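Local coordinates for DUF305 domain-containing protein (Deinococcus radiodurans R1, PDB 3BT5), which is of unknown function but belongs to the DUF305 family of the ferritin clan and folds as a predominantly helical single chain, at residues Gln18-Leu21 against Gln22-Gln26; Glu79-Met83 against Met84-Ser88; Gly147-Arg150 against Thr151-Val155. One frame throughout, in Å; residues are numbered along the deposited sequence.

Contact 1 (Gln18-Leu21 against Gln22-Gln26); sequences QHML and QHHAQ
M20 and H24, one turn apart on helix 11-37, meet through both backbone and side chain. The amide of H24 reaches the carbonyl oxygen of M20 with N to O at 2.8 Å and an almost straight N-H (172°), while H24 CB lies 3.4 Å from that same M20 O. M20 has CG anti to its own amide nitrogen (chi1 -168°) and then bends at both later torsions, which carries SD forward along the helix, toward H24, to 3.6 Å from H24 ND1, the sulfur lying oblique to the imidazole. M20 was deposited in two conformers, so this sulfur contact is provisional. On neighbouring rungs H23 N bonds H19 O at 2.9 Å and A25 N bonds L21 O at 3.0 Å, but Q22 N to Q18 O, at 3.4 Å, is weak. This is i to i+4 packing on one of the four long helices (11-37, 41-68, 100-122, 132-158) of a bundle consistent with the ferritin clan.

In the second shell, H24 NE2 is bonded to Q57 OE1 of helix 41-68, H23 NE2 gives a bond to the carbonyl oxygen of M84, and H23 O receives one from H114 NE2, whose ring also meets the H23 ring. The amide of Q22 grips backbone at both ends, OE1 taking I76 N and NE2 reaching E74 O; Q18 NE2 adds a bond to P71 O. This part of the helix thus appears held to its surroundings largely through polar tips, and a hydrogen bond at NE2 probably restrains each buried imidazole from turning about CB-CG.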
loop_
_atom_site.group_PDB
_atom_site.type_symbol
_atom_site.label_atom_id
_atom_site.label_comp_id
_atom_site.label_asym_id
_atom_site.label_seq_id
_atom_site.Cartn_x
_atom_site.Cartn_y
_atom_site.Cartn_z
ATOM N N GLN A 18 7.895 7.694 6.781
ATOM C CA GLN A 18 6.752 7.734 7.698
ATOM C C GLN A 18 5.435 7.584 6.927
ATOM O O GLN A 18 4.534 6.826 7.322
ATOM C CB GLN A 18 6.734 9.045 8.469
ATOM C CG GLN A 18 7.827 9.126 9.526
ATOM C CD GLN A 18 7.914 10.528 10.137
ATOM O OE1 GLN A 18 7.612 11.533 9.470
ATOM N NE2 GLN A 18 8.366 10.608 11.388
ATOM N N HIS A 19 5.306 8.338 5.837
ATOM C CA HIS A 19 4.074 8.270 5.062
ATOM C C HIS A 19 3.890 6.936 4.387
ATOM O O HIS A 19 2.759 6.396 4.351
ATOM C CB HIS A 19 4.055 9.345 4.006
ATOM C CG HIS A 19 3.730 10.701 4.540
ATOM N ND1 HIS A 19 3.834 11.838 3.764
ATOM C CD2 HIS A 19 3.280 11.103 5.749
ATOM C CE1 HIS A 19 3.468 12.887 4.484
ATOM N NE2 HIS A 19 3.133 12.474 5.693
ATOM N N MET A 20 4.968 6.367 3.839
ATOM C CA MET A 20 4.821 5.091 3.139
ATOM C C MET A 20 4.480 3.966 4.108
ATOM O O MET A 20 3.780 3.024 3.750
ATOM C CB MET A 20 6.084 4.758 2.353
ATOM C CG MET A 20 5.906 3.627 1.400
ATOM S SD MET A 20 4.642 3.892 0.118
ATOM C CE MET A 20 5.401 5.253 -0.775
ATOM N N LEU A 21 4.953 4.065 5.352
ATOM C CA LEU A 21 4.651 3.012 6.318
ATOM C C LEU A 21 3.138 3.002 6.567
ATOM O O LEU A 21 2.511 1.934 6.604
ATOM C CB LEU A 21 5.457 3.235 7.598
ATOM C CG LEU A 21 5.225 2.236 8.733
ATOM C CD1 LEU A 21 5.500 0.820 8.298
ATOM C CD2 LEU A 21 6.137 2.619 9.906
ATOM N N GLN A 22 2.544 4.176 6.729
ATOM C CA GLN A 22 1.100 4.239 6.936
ATOM C C GLN A 22 0.340 3.838 5.666
ATOM O O GLN A 22 -0.732 3.200 5.711
ATOM C CB GLN A 22 0.709 5.670 7.315
ATOM C CG GLN A 22 1.119 6.075 8.707
ATOM C CD GLN A 22 0.565 7.445 9.055
ATOM O OE1 GLN A 22 -0.621 7.730 8.844
ATOM N NE2 GLN A 22 1.420 8.311 9.538
ATOM N N HIS A 23 0.867 4.228 4.521
ATOM C CA HIS A 23 0.234 3.886 3.237
ATOM C C HIS A 23 0.207 2.356 3.069
ATOM O O HIS A 23 -0.842 1.755 2.768
ATOM C CB HIS A 23 1.056 4.539 2.136
ATOM C CG HIS A 23 0.327 4.720 0.839
ATOM N ND1 HIS A 23 0.189 3.731 -0.117
ATOM C CD2 HIS A 23 -0.296 5.815 0.339
ATOM C CE1 HIS A 23 -0.501 4.201 -1.137
ATOM N NE2 HIS A 23 -0.802 5.467 -0.887
ATOM N N HIS A 24 1.347 1.697 3.303
ATOM C CA HIS A 24 1.389 0.249 3.217
ATOM C C HIS A 24 0.443 -0.391 4.219
ATOM O O HIS A 24 -0.182 -1.435 3.915
ATOM C CB HIS A 24 2.804 -0.241 3.504
ATOM C CG HIS A 24 3.689 -0.336 2.297
ATOM N ND1 HIS A 24 3.738 0.622 1.302
ATOM C CD2 HIS A 24 4.591 -1.290 1.952
ATOM C CE1 HIS A 24 4.621 0.246 0.386
ATOM N NE2 HIS A 24 5.157 -0.903 0.763
ATOM N N ALA A 25 0.361 0.157 5.428
ATOM C CA ALA A 25 -0.490 -0.460 6.434
ATOM C C ALA A 25 -1.923 -0.591 5.942
ATOM O O ALA A 25 -2.629 -1.559 6.291
ATOM C CB ALA A 25 -0.458 0.314 7.730
ATOM N N GLN A 26 -2.380 0.373 5.139
ATOM C CA GLN A 26 -3.766 0.303 4.690
ATOM C C GLN A 26 -4.013 -0.903 3.766
ATOM O O GLN A 26 -5.135 -1.423 3.699
ATOM C CB GLN A 26 -4.230 1.570 3.992
ATOM C CG GLN A 26 -5.732 1.497 3.708
ATOM C CD GLN A 26 -6.236 2.689 2.958
ATOM O OE1 GLN A 26 -5.876 2.904 1.804
ATOM N NE2 GLN A 26 -7.118 3.421 3.582
#

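Contact 2 (Glu79-Met83 against Met84-Ser88); sequences EHARM and MGMAS
M84 closes the last turn of helix 78-83 with a bond from its N to H80 O at 3.0 Å. Its CG, held beside its own backbone nitrogen (chi1 -63°), sits 3.3 Å from that H80 oxygen, and the extended chain beyond runs on toward I76 and H19.

G85 then leaves the helix with a positive phi of 83°, a conformation in which a CB would be jammed against the carbonyl oxygen of M84. Its N bonds R82 O at 2.9 Å, coming in well above the carbonyl plane instead of on a lone pair. M86 completes the pattern: its N reaches back to A81 O at 2.9 Å, bent to 139° at the hydrogen. These two nested bonds, one back three residues and one back five, define the Schellman motif that ends the helix.

The M86 side chain packs back against the same turn. SD rests against the A81 methyl carbon CB at 4.0 Å, an apolar contact of the kind often found beside a Schellman turn, and the M86 side chain also touches H23 and Q26 of helix 11-37. A87 N donates a hydrogen bond to Q26 OE1. S88 takes the N-cap of helix 89-97, its hydroxyl capping an amide there while E91 OE1 accepts from S88 N.

At this helix end, then, H80 O, A81 O and R82 O each accept a bond from a backbone N, and a water that donates to both R82 O and M86 O joins them across the turn.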
loop_
_atom_site.group_PDB
_atom_site.type_symbol
_atom_site.label_atom_id
_atom_site.label_comp_id
_atom_site.label_asym_id
_atom_site.label_seq_id
_atom_site.Cartn_x
_atom_site.Cartn_y
_atom_site.Cartn_z
ATOM N N GLU A 79 -8.151 14.131 3.596
ATOM C CA GLU A 79 -7.993 14.672 2.246
ATOM C C GLU A 79 -6.644 14.276 1.646
ATOM O O GLU A 79 -6.524 13.920 0.462
ATOM C CB GLU A 79 -8.068 16.196 2.268
ATOM C CG GLU A 79 -7.946 16.854 0.892
ATOM C CD GLU A 79 -7.634 18.358 0.943
ATOM O OE1 GLU A 79 -7.180 18.861 2.001
ATOM O OE2 GLU A 79 -7.831 19.039 -0.092
ATOM N N HIS A 80 -5.602 14.350 2.457
ATOM C CA HIS A 80 -4.297 14.011 1.951
ATOM C C HIS A 80 -4.150 12.521 1.719
ATOM O O HIS A 80 -3.524 12.124 0.740
ATOM C CB HIS A 80 -3.245 14.610 2.849
ATOM C CG HIS A 80 -3.166 16.106 2.704
ATOM N ND1 HIS A 80 -2.874 16.954 3.750
ATOM C CD2 HIS A 80 -3.402 16.904 1.630
ATOM C CE1 HIS A 80 -2.892 18.206 3.323
ATOM N NE2 HIS A 80 -3.202 18.208 2.037
ATOM N N ALA A 81 -4.764 11.697 2.569
ATOM C CA ALA A 81 -4.817 10.253 2.314
ATOM C C ALA A 81 -5.474 9.973 0.963
ATOM O O ALA A 81 -4.975 9.150 0.155
ATOM C CB ALA A 81 -5.565 9.544 3.451
ATOM N N ARG A 82 -6.568 10.663 0.682
ATOM C CA ARG A 82 -7.238 10.473 -0.607
ATOM C C ARG A 82 -6.306 10.827 -1.766
ATOM O O ARG A 82 -6.256 10.111 -2.776
ATOM C CB ARG A 82 -8.507 11.312 -0.691
ATOM C CG ARG A 82 -9.245 11.173 -2.022
ATOM C CD ARG A 82 -10.690 11.622 -1.898
ATOM N NE ARG A 82 -11.170 12.235 -3.133
ATOM C CZ ARG A 82 -11.585 11.566 -4.205
ATOM N NH1 ARG A 82 -11.594 10.239 -4.214
ATOM N NH2 ARG A 82 -11.990 12.237 -5.276
ATOM N N MET A 83 -5.561 11.920 -1.645
ATOM C CA MET A 83 -4.610 12.269 -2.706
ATOM C C MET A 83 -3.522 11.231 -2.892
ATOM O O MET A 83 -3.044 11.015 -4.007
ATOM C CB MET A 83 -3.970 13.606 -2.411
ATOM C CG MET A 83 -4.962 14.677 -2.542
ATOM S SD MET A 83 -4.239 16.249 -2.302
ATOM C CE MET A 83 -5.688 17.267 -2.563
ATOM N N MET A 84 -3.110 10.619 -1.792
ATOM C CA MET A 84 -2.159 9.540 -1.840
ATOM C C MET A 84 -2.737 8.263 -2.437
ATOM O O MET A 84 -2.002 7.288 -2.569
ATOM C CB MET A 84 -1.597 9.246 -0.449
ATOM C CG MET A 84 -0.801 10.391 0.182
ATOM S SD MET A 84 -0.418 9.895 1.864
ATOM C CE MET A 84 0.518 11.283 2.477
ATOM N N GLY A 85 -4.004 8.269 -2.841
ATOM C CA GLY A 85 -4.629 7.062 -3.390
ATOM C C GLY A 85 -5.140 6.102 -2.336
ATOM O O GLY A 85 -5.622 5.014 -2.704
ATOM N N MET A 86 -5.029 6.476 -1.050
ATOM C CA MET A 86 -5.592 5.634 0.010
ATOM C C MET A 86 -7.119 5.604 -0.054
ATOM O O MET A 86 -7.744 6.550 -0.523
ATOM C CB MET A 86 -5.118 6.088 1.373
ATOM C CG MET A 86 -3.603 5.962 1.486
ATOM S SD MET A 86 -2.893 6.606 2.998
ATOM C CE MET A 86 -3.473 5.377 4.130
ATOM N N ALA A 87 -7.716 4.493 0.377
ATOM C CA ALA A 87 -9.161 4.368 0.416
ATOM C C ALA A 87 -9.730 5.185 1.567
ATOM O O ALA A 87 -9.107 5.285 2.636
ATOM C CB ALA A 87 -9.529 2.889 0.593
ATOM N N SER A 88 -10.932 5.749 1.370
ATOM C CA SER A 88 -11.544 6.471 2.461
ATOM C C SER A 88 -12.078 5.476 3.502
ATOM O O SER A 88 -12.232 4.267 3.265
ATOM C CB SER A 88 -12.677 7.339 1.935
ATOM O OG SER A 88 -13.741 6.492 1.526
HETATM O O HOH W 1 -8.003 7.828 -3.111
#

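Contact 3 (Gly147-Arg150 against Thr151-Val155); sequences GEIR and TMEGV
M152 curls back over the carbonyl of E148, the residue whose oxygen takes its amide proton (M152 N to E148 O 2.8 Å). M152 CB starts 3.4 Å from E148 O; CG, set beside its own nitrogen by a chi1 of -69°, comes nearer still, at 3.2 Å. SD stands a little farther away. The bend at chi3 (-73°) returns M152 CE to 3.5 Å from E148 O. The same methyl comes loosely against I149 CG1. All this sits on helix 132-158, the last of the helical bundle, with M152 facing inward between helices 41-68 and 100-122, against L46, I50, M111, I112 and H115. With an alanine here the packing between these three helices would probably be left with a gap, and the E148 carbonyl would lose its methyl cover.

The E148 carboxylate is bonded outside the two segments, OE1 to H115 NE2 and OE2 to S53 OG. Farther round the helix, E153 runs alongside I149, its OE2 3.6 Å from I149 CG2, and E153 N bonds I149 O at 2.9 Å. At the surface a water donates to E153 OE1 at 2.7 Å and accepts a weak bond from R150 NE.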
loop_
_atom_site.group_PDB
_atom_site.type_symbol
_atom_site.label_atom_id
_atom_site.label_comp_id
_atom_site.label_asym_id
_atom_site.label_seq_id
_atom_site.Cartn_x
_atom_site.Cartn_y
_atom_site.Cartn_z
ATOM N N GLY A 147 4.246 -4.549 -10.355
ATOM C CA GLY A 147 3.908 -5.952 -10.598
ATOM C C GLY A 147 2.501 -6.260 -10.105
ATOM O O GLY A 147 1.707 -6.893 -10.800
ATOM N N GLU A 148 2.185 -5.818 -8.891
ATOM C CA GLU A 148 0.872 -6.120 -8.320
ATOM C C GLU A 148 -0.264 -5.419 -9.075
ATOM O O GLU A 148 -1.341 -5.994 -9.243
ATOM C CB GLU A 148 0.857 -5.789 -6.828
ATOM C CG GLU A 148 1.761 -6.763 -6.062
ATOM C CD GLU A 148 1.865 -6.498 -4.567
ATOM O OE1 GLU A 148 1.370 -5.457 -4.054
ATOM O OE2 GLU A 148 2.458 -7.374 -3.887
ATOM N N ILE A 149 -0.041 -4.176 -9.505
ATOM C CA ILE A 149 -1.035 -3.498 -10.330
ATOM C C ILE A 149 -1.338 -4.325 -11.582
ATOM O O ILE A 149 -2.495 -4.525 -11.940
ATOM C CB ILE A 149 -0.557 -2.085 -10.750
ATOM C CG1 ILE A 149 -0.565 -1.150 -9.529
ATOM C CG2 ILE A 149 -1.431 -1.519 -11.862
ATOM C CD1 ILE A 149 0.184 0.142 -9.812
ATOM N N ARG A 150 -0.304 -4.806 -12.257
ATOM C CA ARG A 150 -0.542 -5.545 -13.492
ATOM C C ARG A 150 -1.361 -6.818 -13.219
ATOM O O ARG A 150 -2.301 -7.174 -13.982
ATOM C CB ARG A 150 0.787 -5.876 -14.172
ATOM C CG ARG A 150 0.606 -6.341 -15.627
ATOM C CD ARG A 150 0.276 -5.179 -16.570
ATOM N NE ARG A 150 1.430 -4.306 -16.700
ATOM C CZ ARG A 150 2.416 -4.507 -17.572
ATOM N NH1 ARG A 150 2.365 -5.537 -18.425
ATOM N NH2 ARG A 150 3.440 -3.666 -17.600
ATOM N N THR A 151 -1.014 -7.543 -12.157
ATOM C CA THR A 151 -1.805 -8.712 -11.779
ATOM C C THR A 151 -3.247 -8.316 -11.465
ATOM O O THR A 151 -4.194 -8.945 -11.949
ATOM C CB THR A 151 -1.181 -9.419 -10.566
ATOM O OG1 THR A 151 0.146 -9.868 -10.906
ATOM C CG2 THR A 151 -2.027 -10.617 -10.108
ATOM N N MET A 152 -3.424 -7.279 -10.651
ATOM C CA MET A 152 -4.774 -6.907 -10.278
ATOM C C MET A 152 -5.614 -6.491 -11.479
ATOM O O MET A 152 -6.807 -6.791 -11.536
ATOM C CB MET A 152 -4.741 -5.794 -9.232
ATOM C CG MET A 152 -4.215 -6.302 -7.899
ATOM S SD MET A 152 -4.383 -5.042 -6.599
ATOM C CE MET A 152 -3.087 -3.901 -7.081
ATOM N N GLU A 153 -5.013 -5.792 -12.434
ATOM C CA GLU A 153 -5.739 -5.414 -13.648
ATOM C C GLU A 153 -6.156 -6.664 -14.427
ATOM O O GLU A 153 -7.252 -6.713 -14.996
ATOM C CB GLU A 153 -4.894 -4.499 -14.535
ATOM C CG GLU A 153 -4.672 -3.156 -13.888
ATOM C CD GLU A 153 -3.725 -2.265 -14.644
ATOM O OE1 GLU A 153 -2.819 -2.784 -15.334
ATOM O OE2 GLU A 153 -3.866 -1.031 -14.509
ATOM N N GLY A 154 -5.289 -7.681 -14.452
ATOM C CA GLY A 154 -5.624 -8.933 -15.139
ATOM C C GLY A 154 -6.782 -9.632 -14.427
ATOM O O GLY A 154 -7.721 -10.136 -15.076
ATOM N N VAL A 155 -6.719 -9.691 -13.094
ATOM C CA VAL A 155 -7.772 -10.356 -12.339
ATOM C C VAL A 155 -9.098 -9.624 -12.522
ATOM O O VAL A 155 -10.155 -10.247 -12.736
ATOM C CB VAL A 155 -7.417 -10.438 -10.824
ATOM C CG1 VAL A 155 -8.575 -11.054 -10.033
ATOM C CG2 VAL A 155 -6.127 -11.247 -10.643
HETATM O O HOH W 2 -0.261 -1.889 -15.466
#

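How the contacts relate
From the N terminus, contact 1 comes first, within helix 11-37; contact 2 follows at the end of short helix 78-83, and contact 3 lies late in helix 132-158. All three are local, so none closes a long loop; they run in series, and none nests in or crosses another. Contacts 1 and 2 nevertheless touch, their centres about 11 Å apart: besides polar bonds, H23 CD2 packs on M86 CG at 3.5 Å, seating the connection between helices 41-68 and 100-122 on helix 11-37. Contact 3 stands about 20 Å from either, centre to centre, without touching; helices 41-68 and 100-122, which pack on contacts 1 and 3, link it to contact 1.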